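Local coordinates for protein histone-lysine N-methyltransferase, H3 lysine-9 specific SUVH6 (Arabidopsis thaliana, PDB 6A5N) that probably methylates a lysine in the tail of histone H3 through its SET domain and probably binds methylated DNA through an SRA domain, at residues R408-L413 against Y498-V503; Y462-L467 against M479-D484. The protein carries 1 engineered substitution. All coordinates share one frame; numbering follows the deposited sequence.

How the contacts relate
Contact 1 closes a long stretch of chain on itself, and contact 2 is nested inside it: residues 408-413 come first, then both strands of the hairpin 461-467 and 477-482, and last residues 498-503. The two contacts have centres about 16 Å apart and nearest atoms about 6 Å apart, without touching, and they share no sheet. Contact 2 is a buried strand pairing within a four-stranded mixed sheet in which strand 329-330, from the Pre-SET part of the chain, joins SET-domain strands. Contact 1 lies at the surface, at the short strand 409-410. The hairpin thus forms in the core, while contact 1 brings the chain that follows it back against that strand.

Contact 1: residues R408-L413 against Y498-V503; sequences RYDNSL and YALDQV
Y498 offers its backbone carbonyl, not its ring, to the side chain of R408. NE of R408 lies 2.5 Å from Y498 O, but the N-H points poorly, at 120°, so the bond is weak, and a separation this short is itself doubtful; NE also has a weak bond to OD1 of N497. The arm reaches there extended from CG to NE, after a first torsion (chi1 -14°) that leaves CG almost eclipsing the backbone N. Its far end is held more firmly by a salt bridge from NH1 to E432. A499 comes next, with its CA over one face of the guanidinium, 4.0 Å from NE of R408. L500 then points back at the first segment: its CB sits 4.2 Å from CD of R408, and its CD1 reaches to 3.7 Å from the backbone O of Y409. Replacing the arginine with an alanine would probably leave E432 without its charged mate and open a gap beside A499 and the CB of L500. Further along the first segment, D410 is spoken for on both oxygens: OD1 pairs with R428, while OD2 takes the backbone N of S412 at 3.0 Å. That last bond makes an Asx turn leading into helix 412-421, here set against the chain that follows the ELCYDY motif of the SET domain.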
ATOM      1  N   ARG A 408     -18.982  13.756  -0.466  1.00 76.88           N
ATOM      2  CA  ARG A 408     -19.275  13.285  -1.816  1.00 70.47           C
ATOM      3  C   ARG A 408     -18.769  11.873  -2.091  1.00 66.73           C
ATOM      4  O   ARG A 408     -17.867  11.376  -1.405  1.00 67.44           O
ATOM      5  CB  ARG A 408     -18.662  14.228  -2.849  1.00 70.66           C
ATOM      6  CG  ARG A 408     -18.205  15.567  -2.304  1.00 72.97           C
ATOM      7  CD  ARG A 408     -17.597  16.391  -3.422  1.00 77.48           C
ATOM      8  NE  ARG A 408     -16.967  17.621  -2.949  1.00 83.24           N
ATOM      9  CZ  ARG A 408     -17.619  18.736  -2.639  1.00 88.75           C
ATOM     10  NH1 ARG A 408     -18.936  18.789  -2.742  1.00 93.68           N
ATOM     11  NH2 ARG A 408     -16.957  19.804  -2.224  1.00 89.43           N
ATOM     12  N   TYR A 409     -19.354  11.238  -3.106  1.00 58.64           N
ATOM     13  CA  TYR A 409     -18.990   9.881  -3.508  1.00 52.41           C
ATOM     14  C   TYR A 409     -19.472   9.610  -4.928  1.00 52.65           C
ATOM     15  O   TYR A 409     -20.431  10.222  -5.398  1.00 57.39           O
ATOM     16  CB  TYR A 409     -19.574   8.844  -2.545  1.00 56.12           C
ATOM     17  CG  TYR A 409     -19.399   7.408  -2.985  1.00 56.92           C
ATOM     18  CD1 TYR A 409     -18.231   6.718  -2.697  1.00 56.73           C
ATOM     19  CD2 TYR A 409     -20.414   6.733  -3.667  1.00 58.92           C
ATOM     20  CE1 TYR A 409     -18.063   5.400  -3.079  1.00 60.44           C
ATOM     21  CE2 TYR A 409     -20.257   5.416  -4.062  1.00 60.91           C
ATOM     22  CZ  TYR A 409     -19.075   4.753  -3.764  1.00 64.09           C
ATOM     23  OH  TYR A 409     -18.906   3.433  -4.144  1.00 65.03           O
ATOM     24  N   ASP A 410     -18.786   8.689  -5.595  1.00 58.48           N
ATOM     25  CA  ASP A 410     -19.027   8.323  -6.982  1.00 59.10           C
ATOM     26  C   ASP A 410     -18.866   6.805  -7.064  1.00 56.52           C
ATOM     27  O   ASP A 410     -17.880   6.260  -6.544  1.00 58.80           O
ATOM     28  CB  ASP A 410     -18.037   9.053  -7.901  1.00 58.28           C
ATOM     29  CG  ASP A 410     -18.370   8.905  -9.366  1.00 67.44           C
ATOM     30  OD1 ASP A 410     -18.198   9.893 -10.107  1.00 75.49           O
ATOM     31  OD2 ASP A 410     -18.782   7.806  -9.793  1.00 68.17           O
ATOM     32  N   ASN A 411     -19.813   6.113  -7.691  1.00 55.22           N
ATOM     33  CA  ASN A 411     -19.774   4.646  -7.685  1.00 63.10           C
ATOM     34  C   ASN A 411     -19.081   4.032  -8.917  1.00 63.55           C
ATOM     35  O   ASN A 411     -19.184   2.822  -9.154  1.00 57.93           O
ATOM     36  CB  ASN A 411     -21.204   4.091  -7.523  1.00 65.11           C
ATOM     37  CG  ASN A 411     -22.015   4.132  -8.819  1.00 70.71           C
ATOM     38  OD1 ASN A 411     -21.757   4.944  -9.709  1.00 75.97           O
ATOM     39  ND2 ASN A 411     -23.022   3.271  -8.911  1.00 68.47           N
ATOM     40  N   SER A 412     -18.368   4.860  -9.682  1.00 65.86           N
ATOM     41  CA  SER A 412     -17.715   4.412 -10.913  1.00 66.83           C
ATOM     42  C   SER A 412     -16.650   3.330 -10.672  1.00 60.77           C
ATOM     43  O   SER A 412     -16.559   2.364 -11.434  1.00 58.32           O
ATOM     44  CB  SER A 412     -17.093   5.613 -11.642  1.00 69.87           C
ATOM     45  OG  SER A 412     -15.948   6.092 -10.958  1.00 68.67           O
ATOM     46  N   LEU A 413     -15.849   3.486  -9.624  1.00 54.82           N
ATOM     47  CA  LEU A 413     -14.785   2.529  -9.323  1.00 62.06           C
ATOM     48  C   LEU A 413     -15.362   1.185  -8.886  1.00 63.75           C
ATOM     49  O   LEU A 413     -14.904   0.124  -9.328  1.00 62.67           O
ATOM     50  CB  LEU A 413     -13.858   3.085  -8.237  1.00 68.29           C
ATOM     51  CG  LEU A 413     -13.263   4.474  -8.501  1.00 77.53           C
ATOM     52  CD1 LEU A 413     -14.201   5.610  -8.053  1.00 78.89           C
ATOM     53  CD2 LEU A 413     -11.884   4.619  -7.880  1.00 80.32           C
ATOM     54  N   TYR A 498     -12.138  17.464  -3.885  1.00 80.52           N
ATOM     55  CA  TYR A 498     -12.672  17.433  -5.239  1.00 82.47           C
ATOM     56  C   TYR A 498     -14.161  17.642  -5.353  1.00 81.28           C
ATOM     57  O   TYR A 498     -14.867  17.568  -4.380  1.00 83.09           O
ATOM     58  CB  TYR A 498     -12.219  16.184  -5.985  1.00 87.49           C
ATOM     59  CG  TYR A 498     -10.733  16.178  -6.264  1.00 96.23           C
ATOM     60  CD1 TYR A 498      -9.984  17.348  -6.172  1.00100.57           C
ATOM     61  CD2 TYR A 498     -10.078  15.016  -6.609  1.00 98.24           C
ATOM     62  CE1 TYR A 498      -8.639  17.361  -6.410  1.00103.03           C
ATOM     63  CE2 TYR A 498      -8.723  15.022  -6.855  1.00100.50           C
ATOM     64  CZ  TYR A 498      -8.014  16.203  -6.755  1.00104.99           C
ATOM     65  OH  TYR A 498      -6.668  16.251  -6.998  1.00109.58           O
ATOM     66  N   ALA A 499     -14.625  17.922  -6.559  1.00 82.73           N
ATOM     67  CA  ALA A 499     -16.002  18.307  -6.761  1.00 81.28           C
ATOM     68  C   ALA A 499     -16.881  17.248  -7.363  1.00 84.52           C
ATOM     69  O   ALA A 499     -18.074  17.427  -7.496  1.00 89.56           O
ATOM     70  CB  ALA A 499     -16.066  19.557  -7.598  1.00 79.80           C
ATOM     71  N   LEU A 500     -16.299  16.150  -7.773  1.00 82.29           N
ATOM     72  CA  LEU A 500     -17.086  15.002  -8.179  1.00 82.65           C
ATOM     73  C   LEU A 500     -17.579  15.192  -9.598  1.00 80.54           C
ATOM     74  O   LEU A 500     -18.044  14.261 -10.236  1.00 81.25           O
ATOM     75  CB  LEU A 500     -18.243  14.749  -7.199  1.00 82.29           C
ATOM     76  CG  LEU A 500     -19.652  14.581  -7.731  1.00 77.79           C
ATOM     77  CD1 LEU A 500     -19.990  13.120  -7.639  1.00 73.33           C
ATOM     78  CD2 LEU A 500     -20.638  15.366  -6.905  1.00 78.14           C
ATOM     79  N   ASP A 501     -17.401  16.393 -10.115  1.00 77.87           N
ATOM     80  CA  ASP A 501     -17.513  16.606 -11.534  1.00 77.46           C
ATOM     81  C   ASP A 501     -16.133  16.643 -12.183  1.00 78.68           C
ATOM     82  O   ASP A 501     -16.010  16.720 -13.386  1.00 77.76           O
ATOM     83  CB  ASP A 501     -18.338  17.852 -11.842  1.00 76.30           C
ATOM     84  CG  ASP A 501     -17.523  19.120 -11.890  1.00 73.88           C
ATOM     85  OD1 ASP A 501     -16.716  19.359 -10.988  1.00 73.89           O
ATOM     86  OD2 ASP A 501     -17.722  19.899 -12.825  1.00 71.44           O
ATOM     87  N   GLN A 502     -15.093  16.553 -11.377  1.00 76.74           N
ATOM     88  CA  GLN A 502     -13.751  16.675 -11.899  1.00 79.11           C
ATOM     89  C   GLN A 502     -12.868  15.520 -11.509  1.00 70.86           C
ATOM     90  O   GLN A 502     -12.964  15.026 -10.421  1.00 67.46           O
ATOM     91  CB  GLN A 502     -13.143  17.993 -11.450  1.00 85.55           C
ATOM     92  CG  GLN A 502     -12.800  18.076  -9.979  1.00 84.05           C
ATOM     93  CD  GLN A 502     -12.473  19.486  -9.556  1.00 86.82           C
ATOM     94  OE1 GLN A 502     -12.168  20.333 -10.374  1.00 90.41           O
ATOM     95  NE2 GLN A 502     -12.545  19.739  -8.277  1.00 83.41           N
ATOM     96  N   VAL A 503     -12.017  15.087 -12.422  1.00 72.06           N
ATOM     97  CA  VAL A 503     -11.139  13.961 -12.175  1.00 73.17           C
ATOM     98  C   VAL A 503      -9.725  14.150 -12.719  1.00 79.58           C
ATOM     99  O   VAL A 503      -9.516  14.889 -13.658  1.00 80.43           O
ATOM    100  CB  VAL A 503     -11.728  12.689 -12.758  1.00 72.90           C
ATOM    101  CG1 VAL A 503     -11.884  12.825 -14.255  1.00 54.12           C
ATOM    102  CG2 VAL A 503     -10.861  11.507 -12.397  1.00 63.92           C
TER

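Contact 2: residues Y462-L467 against M479-D484; sequences YAQNVL and MFFAQD
M479 lies across V466 at about a right angle. Starting at its CB, the side chain first passes Q464 O at 3.8 Å; CG then presses to 3.5 Å from V466 CG2. A bend about the CB-CG bond (chi2 -46°) puts SD 4.5 Å from V466 CG2, and the terminal CE returns to 3.9 Å from the same CG2. Behind this packing the backbones pair antiparallel in two hydrogen-bonded pairs, Q464 with M479 and Y462 with F481, with A463 and F480 as the non-hydrogen-bonded pair between. M479 N gives a nearly straight bond to Q464 O (2.9 Å), and F481 N does likewise to Y462 O (2.9 Å). On the face that carries M479, the F481 ring sets CD1 3.8 Å from Q464 CB, while CE2 of Y462 approaches F481 CB obliquely at 3.8 Å. The amide of Q464 turns away to the carbonyl of K326. On the other face F480 meets A463 and stacks on Y494. The hairpin forms the middle of a four-stranded mixed sheet: strand 461-467 runs parallel to 329-330 on its outer side, and strand 477-482 runs antiparallel to 378-381, where M479 touches F378 and E381.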
ATOM      1  N   TYR A 462      -5.743   7.372   1.316  1.00 48.39           N
ATOM      2  CA  TYR A 462      -7.054   7.969   1.061  1.00 56.75           C
ATOM      3  C   TYR A 462      -7.905   7.963   2.334  1.00 54.76           C
ATOM      4  O   TYR A 462      -7.718   7.124   3.235  1.00 49.08           O
ATOM      5  CB  TYR A 462      -7.766   7.265  -0.112  1.00 59.91           C
ATOM      6  CG  TYR A 462      -8.521   6.018   0.250  1.00 70.14           C
ATOM      7  CD1 TYR A 462      -9.887   6.063   0.503  1.00 78.27           C
ATOM      8  CD2 TYR A 462      -7.882   4.794   0.308  1.00 76.86           C
ATOM      9  CE1 TYR A 462     -10.586   4.927   0.832  1.00 83.91           C
ATOM     10  CE2 TYR A 462      -8.573   3.647   0.639  1.00 83.34           C
ATOM     11  CZ  TYR A 462      -9.923   3.719   0.900  1.00 86.74           C
ATOM     12  OH  TYR A 462     -10.612   2.573   1.224  1.00 95.40           O
ATOM     13  N   ALA A 463      -8.819   8.928   2.421  1.00 60.82           N
ATOM     14  CA  ALA A 463      -9.646   9.091   3.619  1.00 57.11           C
ATOM     15  C   ALA A 463     -10.943   8.287   3.515  1.00 57.58           C
ATOM     16  O   ALA A 463     -11.639   8.354   2.502  1.00 59.21           O
ATOM     17  CB  ALA A 463      -9.949  10.565   3.857  1.00 49.07           C
ATOM     18  N   GLN A 464     -11.274   7.541   4.562  1.00 58.26           N
ATOM     19  CA  GLN A 464     -12.485   6.730   4.565  1.00 51.74           C
ATOM     20  C   GLN A 464     -13.316   7.062   5.796  1.00 54.54           C
ATOM     21  O   GLN A 464     -12.769   7.246   6.875  1.00 51.53           O
ATOM     22  CB  GLN A 464     -12.104   5.244   4.509  1.00 51.15           C
ATOM     23  CG  GLN A 464     -13.231   4.263   4.808  1.00 55.98           C
ATOM     24  CD  GLN A 464     -14.228   4.154   3.685  1.00 59.17           C
ATOM     25  OE1 GLN A 464     -13.889   3.708   2.588  1.00 55.15           O
ATOM     26  NE2 GLN A 464     -15.475   4.552   3.952  1.00 56.31           N
ATOM     27  N   ASN A 465     -14.628   7.171   5.632  1.00 58.63           N
ATOM     28  CA  ASN A 465     -15.496   7.507   6.749  1.00 58.32           C
ATOM     29  C   ASN A 465     -15.972   6.260   7.491  1.00 57.23           C
ATOM     30  O   ASN A 465     -16.653   5.408   6.907  1.00 57.50           O
ATOM     31  CB  ASN A 465     -16.693   8.327   6.255  1.00 60.69           C
ATOM     32  CG  ASN A 465     -16.307   9.724   5.823  1.00 60.83           C
ATOM     33  OD1 ASN A 465     -15.412  10.330   6.404  1.00 61.03           O
ATOM     34  ND2 ASN A 465     -17.011  10.262   4.837  1.00 65.02           N
ATOM     35  N   VAL A 466     -15.617   6.123   8.766  1.00 52.23           N
ATOM     36  CA  VAL A 466     -16.151   4.989   9.516  1.00 58.61           C
ATOM     37  C   VAL A 466     -17.086   5.443  10.639  1.00 60.43           C
ATOM     38  O   VAL A 466     -16.895   6.499  11.257  1.00 58.51           O
ATOM     39  CB  VAL A 466     -15.037   4.084  10.107  1.00 64.72           C
ATOM     40  CG1 VAL A 466     -13.969   3.765   9.050  1.00 56.94           C
ATOM     41  CG2 VAL A 466     -14.412   4.711  11.329  1.00 69.41           C
ATOM     42  N   LEU A 467     -18.121   4.646  10.870  1.00 63.72           N
ATOM     43  CA  LEU A 467     -19.024   4.879  11.984  1.00 69.53           C
ATOM     44  C   LEU A 467     -18.959   3.744  12.997  1.00 73.35           C
ATOM     45  O   LEU A 467     -19.297   2.596  12.689  1.00 78.26           O
ATOM     46  CB  LEU A 467     -20.459   5.066  11.483  1.00 68.53           C
ATOM     47  CG  LEU A 467     -20.751   6.436  10.874  1.00 66.99           C
ATOM     48  CD1 LEU A 467     -22.148   6.534  10.287  1.00 68.92           C
ATOM     49  CD2 LEU A 467     -20.549   7.500  11.915  1.00 68.00           C
ATOM     50  N   MET A 479     -10.700   7.954   8.710  1.00 50.70           N
ATOM     51  CA  MET A 479      -9.645   6.972   8.870  1.00 47.82           C
ATOM     52  C   MET A 479      -8.824   6.884   7.601  1.00 52.65           C
ATOM     53  O   MET A 479      -9.370   6.620   6.527  1.00 51.37           O
ATOM     54  CB  MET A 479     -10.242   5.612   9.218  1.00 48.05           C
ATOM     55  CG  MET A 479     -11.113   5.641  10.450  1.00 51.16           C
ATOM     56  SD  MET A 479     -10.284   6.547  11.768  1.00 73.26           S
ATOM     57  CE  MET A 479     -11.246   6.030  13.198  1.00110.86           C
ATOM     58  N   PHE A 480      -7.524   7.138   7.715  1.00 54.86           N
ATOM     59  CA  PHE A 480      -6.653   7.062   6.557  1.00 58.45           C
ATOM     60  C   PHE A 480      -6.278   5.605   6.291  1.00 59.74           C
ATOM     61  O   PHE A 480      -5.878   4.871   7.207  1.00 61.16           O
ATOM     62  CB  PHE A 480      -5.404   7.924   6.767  1.00 54.21           C
ATOM     63  CG  PHE A 480      -5.694   9.402   6.863  1.00 53.60           C
ATOM     64  CD1 PHE A 480      -6.201  10.104   5.764  1.00 55.30           C
ATOM     65  CD2 PHE A 480      -5.449  10.093   8.041  1.00 51.95           C
ATOM     66  CE1 PHE A 480      -6.463  11.470   5.848  1.00 54.31           C
ATOM     67  CE2 PHE A 480      -5.701  11.458   8.129  1.00 56.96           C
ATOM     68  CZ  PHE A 480      -6.215  12.143   7.033  1.00 56.58           C
ATOM     69  N   PHE A 481      -6.445   5.178   5.044  1.00 55.53           N
ATOM     70  CA  PHE A 481      -6.002   3.858   4.643  1.00 57.04           C
ATOM     71  C   PHE A 481      -4.973   4.022   3.547  1.00 57.20           C
ATOM     72  O   PHE A 481      -4.822   5.123   2.994  1.00 60.21           O
ATOM     73  CB  PHE A 481      -7.176   3.002   4.168  1.00 57.71           C
ATOM     74  CG  PHE A 481      -8.043   2.488   5.279  1.00 54.21           C
ATOM     75  CD1 PHE A 481      -9.106   3.251   5.775  1.00 56.02           C
ATOM     76  CD2 PHE A 481      -7.806   1.228   5.821  1.00 53.98           C
ATOM     77  CE1 PHE A 481      -9.918   2.759   6.809  1.00 54.96           C
ATOM     78  CE2 PHE A 481      -8.613   0.733   6.851  1.00 56.40           C
ATOM     79  CZ  PHE A 481      -9.666   1.503   7.342  1.00 54.88           C
ATOM     80  N   ALA A 482      -4.263   2.942   3.230  1.00 57.59           N
ATOM     81  CA  ALA A 482      -3.205   2.993   2.219  1.00 54.26           C
ATOM     82  C   ALA A 482      -3.687   2.442   0.883  1.00 56.11           C
ATOM     83  O   ALA A 482      -4.227   1.338   0.816  1.00 58.29           O
ATOM     84  CB  ALA A 482      -1.982   2.221   2.702  1.00 50.04           C
ATOM     85  N   GLN A 483      -3.474   3.192  -0.190  1.00 53.52           N
ATOM     86  CA  GLN A 483      -3.850   2.694  -1.511  1.00 57.95           C
ATOM     87  C   GLN A 483      -2.645   2.210  -2.327  1.00 56.58           C
ATOM     88  O   GLN A 483      -2.791   1.821  -3.490  1.00 62.10           O
ATOM     89  CB  GLN A 483      -4.631   3.769  -2.277  1.00 66.40           C
ATOM     90  CG  GLN A 483      -3.927   5.118  -2.379  1.00 72.03           C
ATOM     91  CD  GLN A 483      -4.616   6.052  -3.350  1.00 77.97           C
ATOM     92  OE1 GLN A 483      -5.782   5.864  -3.698  1.00 75.93           O
ATOM     93  NE2 GLN A 483      -3.889   7.061  -3.809  1.00 85.67           N
ATOM     94  N   ASP A 484      -1.462   2.222  -1.723  1.00 51.72           N
ATOM     95  CA  ASP A 484      -0.297   1.594  -2.345  1.00 57.87           C
ATOM     96  C   ASP A 484       0.405   0.680  -1.360  1.00 50.97           C
ATOM     97  O   ASP A 484       0.283   0.855  -0.149  1.00 48.25           O
ATOM     98  CB  ASP A 484       0.732   2.636  -2.847  1.00 63.41           C
ATOM     99  CG  ASP A 484       0.191   3.566  -3.911  1.00 74.60           C
ATOM    100  OD1 ASP A 484      -0.802   3.225  -4.585  1.00 79.08           O
ATOM    101  OD2 ASP A 484       0.805   4.640  -4.097  1.00 78.51           O
TER